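Baccell_00875 (Bacteroides cellulosilyticus DSM 14838, PDB 5NO8) probably acts as a polysaccharide lyase that removes the rhamnose caps of complex arabinogalactan proteins by cleaving their link to glucuronic acid. Local coordinates at residues 516-527 with 548-559. Sequence-based numbering, arbitrary orientation.
Sequences RNDFIKTGDVFV and AIQFLAQLYLET
Phe-551 is a knob in the hole formed by Phe-519, Thr-522, Gly-523 and Phe-526, and this knobs-into-holes packing joins helix 509-529 to helix 542-559 in the largely helical C-terminal half of the chain. Within the segments the axes approach to 10.2 Å and run at 129° to each other. A chi1 of 179° turns the Phe-551 ring away from its own backbone N and brings it between the side chains of helix 509-529. The methyl CG2 of Thr-522 lies over one ring face, a CH-pi contact 3.9 Å from the centroid, while Thr-522 OG1 turns to the carbonyl of Tyr-487; a beta-branched threonine thus serves an apolar and a polar neighbour at once. Phe-526 directs its edge at the Phe-551 face in an offset edge-to-face pair, planes at 72°, and Phe-519 meets the ring obliquely, completing an aromatic cluster. Cut back to an alanine, position 551 would probably leave a gap among Phe-519, Thr-522 and Phe-526 and take from the Thr-522 methyl the Phe-551 face it lies over. Gly-523 suits the closest CA approach of the two segments, 6.2 Å from its CA to Leu-552 CA, because any beta carbon would collide with Leu-555 CD2. That methyl instead packs 3.7 Å from Gly-523 CA. At the C-terminal end of helix 542-559, the extended Arg-516 lays a guanidinium face against Thr-559 CG2. Farther out, Phe-519 and Thr-522 also rest on Phe-482 of helix 469-485, and Leu-552 touches helix 562-576. Thr-559 itself is steadied by its OG1, which donates to Leu-555 O at 2.8 Å from above the carbonyl plane.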
# COMPACT_ATOMS: atom_id res chain seq x y z
N ARG A 516 30.65 -9.39 8.43
CA ARG A 516 30.86 -8.27 7.53
C ARG A 516 31.20 -8.74 6.10
O ARG A 516 30.67 -8.20 5.12
CB ARG A 516 31.92 -7.33 8.09
CG ARG A 516 32.25 -6.13 7.22
CD ARG A 516 33.01 -5.10 8.02
NE ARG A 516 33.56 -4.05 7.16
CZ ARG A 516 33.78 -2.79 7.53
NH1 ARG A 516 33.51 -2.36 8.76
NH2 ARG A 516 34.29 -1.93 6.65
N ASN A 517 32.05 -9.76 6.00
CA ASN A 517 32.38 -10.35 4.70
C ASN A 517 31.16 -11.01 4.04
O ASN A 517 31.00 -10.92 2.83
CB ASN A 517 33.52 -11.38 4.82
CG ASN A 517 34.87 -10.77 5.15
OD1 ASN A 517 35.76 -11.48 5.63
ND2 ASN A 517 35.05 -9.46 4.91
N ASP A 518 30.33 -11.69 4.84
CA ASP A 518 29.07 -12.26 4.34
C ASP A 518 28.14 -11.17 3.79
O ASP A 518 27.56 -11.33 2.70
CB ASP A 518 28.34 -13.07 5.41
CG ASP A 518 28.98 -14.42 5.70
OD1 ASP A 518 29.81 -14.90 4.90
OD2 ASP A 518 28.62 -15.02 6.73
N PHE A 519 28.00 -10.08 4.52
CA PHE A 519 27.18 -8.96 4.04
C PHE A 519 27.76 -8.34 2.77
O PHE A 519 27.01 -7.98 1.86
CB PHE A 519 26.99 -7.87 5.11
CG PHE A 519 26.16 -8.29 6.30
CD1 PHE A 519 25.10 -9.19 6.19
CD2 PHE A 519 26.42 -7.74 7.55
CE1 PHE A 519 24.34 -9.55 7.30
CE2 PHE A 519 25.66 -8.08 8.65
CZ PHE A 519 24.62 -8.98 8.52
N ILE A 520 29.08 -8.20 2.70
CA ILE A 520 29.72 -7.69 1.47
C ILE A 520 29.38 -8.57 0.24
O ILE A 520 29.08 -8.05 -0.84
CB ILE A 520 31.25 -7.50 1.66
CG1 ILE A 520 31.51 -6.28 2.55
CG2 ILE A 520 31.99 -7.33 0.34
CD1 ILE A 520 32.90 -6.21 3.16
N LYS A 521 29.40 -9.88 0.41
CA LYS A 521 29.00 -10.83 -0.65
C LYS A 521 27.58 -10.58 -1.11
O LYS A 521 27.32 -10.49 -2.31
CB LYS A 521 29.11 -12.27 -0.16
N THR A 522 26.66 -10.44 -0.15
CA THR A 522 25.27 -10.15 -0.47
C THR A 522 25.15 -8.81 -1.21
O THR A 522 24.43 -8.71 -2.20
CB THR A 522 24.37 -10.18 0.79
OG1 THR A 522 24.26 -11.53 1.26
CG2 THR A 522 22.96 -9.65 0.48
N GLY A 523 25.82 -7.78 -0.70
CA GLY A 523 25.87 -6.49 -1.35
C GLY A 523 26.32 -6.55 -2.80
O GLY A 523 25.73 -5.90 -3.67
N ASP A 524 27.36 -7.34 -3.06
CA ASP A 524 27.86 -7.50 -4.43
C ASP A 524 26.83 -8.21 -5.31
O ASP A 524 26.64 -7.79 -6.44
CB ASP A 524 29.24 -8.19 -4.43
CG ASP A 524 30.31 -7.34 -3.75
OD1 ASP A 524 30.12 -6.12 -3.56
OD2 ASP A 524 31.37 -7.91 -3.39
N VAL A 525 26.12 -9.21 -4.79
CA VAL A 525 25.04 -9.86 -5.56
C VAL A 525 23.94 -8.85 -5.91
O VAL A 525 23.51 -8.78 -7.06
CB VAL A 525 24.46 -11.10 -4.86
CG1 VAL A 525 23.21 -11.62 -5.58
CG2 VAL A 525 25.51 -12.21 -4.79
N PHE A 526 23.51 -8.03 -4.94
CA PHE A 526 22.44 -7.07 -5.21
C PHE A 526 22.84 -6.02 -6.23
O PHE A 526 22.05 -5.66 -7.08
CB PHE A 526 21.97 -6.37 -3.92
CG PHE A 526 21.28 -7.28 -2.91
CD1 PHE A 526 20.94 -8.60 -3.18
CD2 PHE A 526 20.90 -6.75 -1.67
CE1 PHE A 526 20.31 -9.39 -2.22
CE2 PHE A 526 20.26 -7.53 -0.72
CZ PHE A 526 19.97 -8.85 -0.99
N VAL A 527 24.08 -5.54 -6.14
CA VAL A 527 24.61 -4.60 -7.12
C VAL A 527 24.67 -5.20 -8.53
O VAL A 527 24.34 -4.53 -9.52
CB VAL A 527 26.00 -4.07 -6.69
CG1 VAL A 527 26.68 -3.29 -7.81
CG2 VAL A 527 25.87 -3.17 -5.47
N ALA A 548 16.10 -4.64 -0.57
CA ALA A 548 17.37 -4.49 -1.29
C ALA A 548 18.05 -3.21 -0.89
O ALA A 548 19.23 -3.19 -0.54
CB ALA A 548 17.15 -4.49 -2.81
N ILE A 549 17.28 -2.12 -0.89
CA ILE A 549 17.83 -0.80 -0.65
C ILE A 549 18.12 -0.60 0.84
O ILE A 549 19.11 0.06 1.21
CB ILE A 549 16.88 0.29 -1.17
CG1 ILE A 549 16.59 0.09 -2.66
CG2 ILE A 549 17.43 1.68 -0.92
CD1 ILE A 549 15.58 1.06 -3.21
N GLN A 550 17.25 -1.17 1.69
CA GLN A 550 17.40 -1.18 3.15
C GLN A 550 18.74 -1.83 3.51
O GLN A 550 19.54 -1.29 4.29
CB GLN A 550 16.23 -1.97 3.78
CG GLN A 550 16.20 -2.08 5.30
CD GLN A 550 15.16 -3.09 5.79
OE1 GLN A 550 14.78 -4.05 5.09
NE2 GLN A 550 14.69 -2.89 7.02
N PHE A 551 19.01 -2.96 2.88
CA PHE A 551 20.27 -3.67 3.08
C PHE A 551 21.48 -2.87 2.61
O PHE A 551 22.46 -2.68 3.36
CB PHE A 551 20.24 -5.00 2.36
CG PHE A 551 21.52 -5.76 2.50
CD1 PHE A 551 21.70 -6.60 3.56
CD2 PHE A 551 22.55 -5.58 1.58
CE1 PHE A 551 22.89 -7.29 3.73
CE2 PHE A 551 23.73 -6.26 1.73
CZ PHE A 551 23.90 -7.12 2.80
N LEU A 552 21.42 -2.41 1.36
CA LEU A 552 22.53 -1.66 0.78
C LEU A 552 22.87 -0.37 1.51
O LEU A 552 24.04 -0.02 1.66
CB LEU A 552 22.31 -1.38 -0.70
CG LEU A 552 22.30 -2.58 -1.65
CD1 LEU A 552 21.71 -2.13 -2.97
CD2 LEU A 552 23.69 -3.16 -1.89
N ALA A 553 21.85 0.36 1.97
CA ALA A 553 22.08 1.60 2.68
C ALA A 553 22.80 1.35 4.02
O ALA A 553 23.72 2.09 4.39
CB ALA A 553 20.79 2.36 2.90
N GLN A 554 22.36 0.32 4.72
CA GLN A 554 23.03 -0.11 5.95
C GLN A 554 24.47 -0.57 5.65
O GLN A 554 25.39 -0.26 6.41
CB GLN A 554 22.29 -1.24 6.63
CG GLN A 554 20.97 -0.85 7.26
CD GLN A 554 20.28 -2.06 7.83
OE1 GLN A 554 19.38 -2.63 7.20
NE2 GLN A 554 20.72 -2.49 8.99
N LEU A 555 24.65 -1.32 4.57
CA LEU A 555 26.00 -1.77 4.20
C LEU A 555 26.90 -0.57 3.89
O LEU A 555 28.05 -0.55 4.31
CB LEU A 555 25.96 -2.76 3.04
CG LEU A 555 27.28 -3.48 2.71
CD1 LEU A 555 27.81 -4.19 3.95
CD2 LEU A 555 27.09 -4.51 1.59
N TYR A 556 26.36 0.45 3.23
CA TYR A 556 27.10 1.68 3.05
C TYR A 556 27.48 2.34 4.38
O TYR A 556 28.62 2.80 4.55
CB TYR A 556 26.34 2.70 2.19
CG TYR A 556 27.06 4.02 2.12
CD1 TYR A 556 28.21 4.16 1.33
CD2 TYR A 556 26.65 5.11 2.88
CE1 TYR A 556 28.89 5.35 1.27
CE2 TYR A 556 27.35 6.31 2.84
CZ TYR A 556 28.47 6.41 2.03
OH TYR A 556 29.13 7.59 1.96
N LEU A 557 26.52 2.42 5.31
CA LEU A 557 26.78 3.10 6.57
C LEU A 557 27.83 2.35 7.40
O LEU A 557 28.54 2.98 8.18
CB LEU A 557 25.49 3.29 7.37
CG LEU A 557 24.50 4.31 6.76
CD1 LEU A 557 23.10 4.20 7.38
CD2 LEU A 557 25.01 5.73 6.87
N GLU A 558 27.94 1.04 7.22
CA GLU A 558 28.96 0.24 7.90
C GLU A 558 30.33 0.20 7.20
O GLU A 558 31.34 0.04 7.87
CB GLU A 558 28.45 -1.20 8.09
CG GLU A 558 27.22 -1.31 9.00
CD GLU A 558 27.50 -0.86 10.42
OE1 GLU A 558 28.49 -1.34 11.02
OE2 GLU A 558 26.73 -0.02 10.93
N THR A 559 30.37 0.31 5.87
CA THR A 559 31.64 0.19 5.13
C THR A 559 32.15 1.47 4.47
O THR A 559 33.33 1.57 4.17
CB THR A 559 31.51 -0.84 3.98
OG1 THR A 559 30.53 -0.36 3.04
CG2 THR A 559 31.12 -2.19 4.48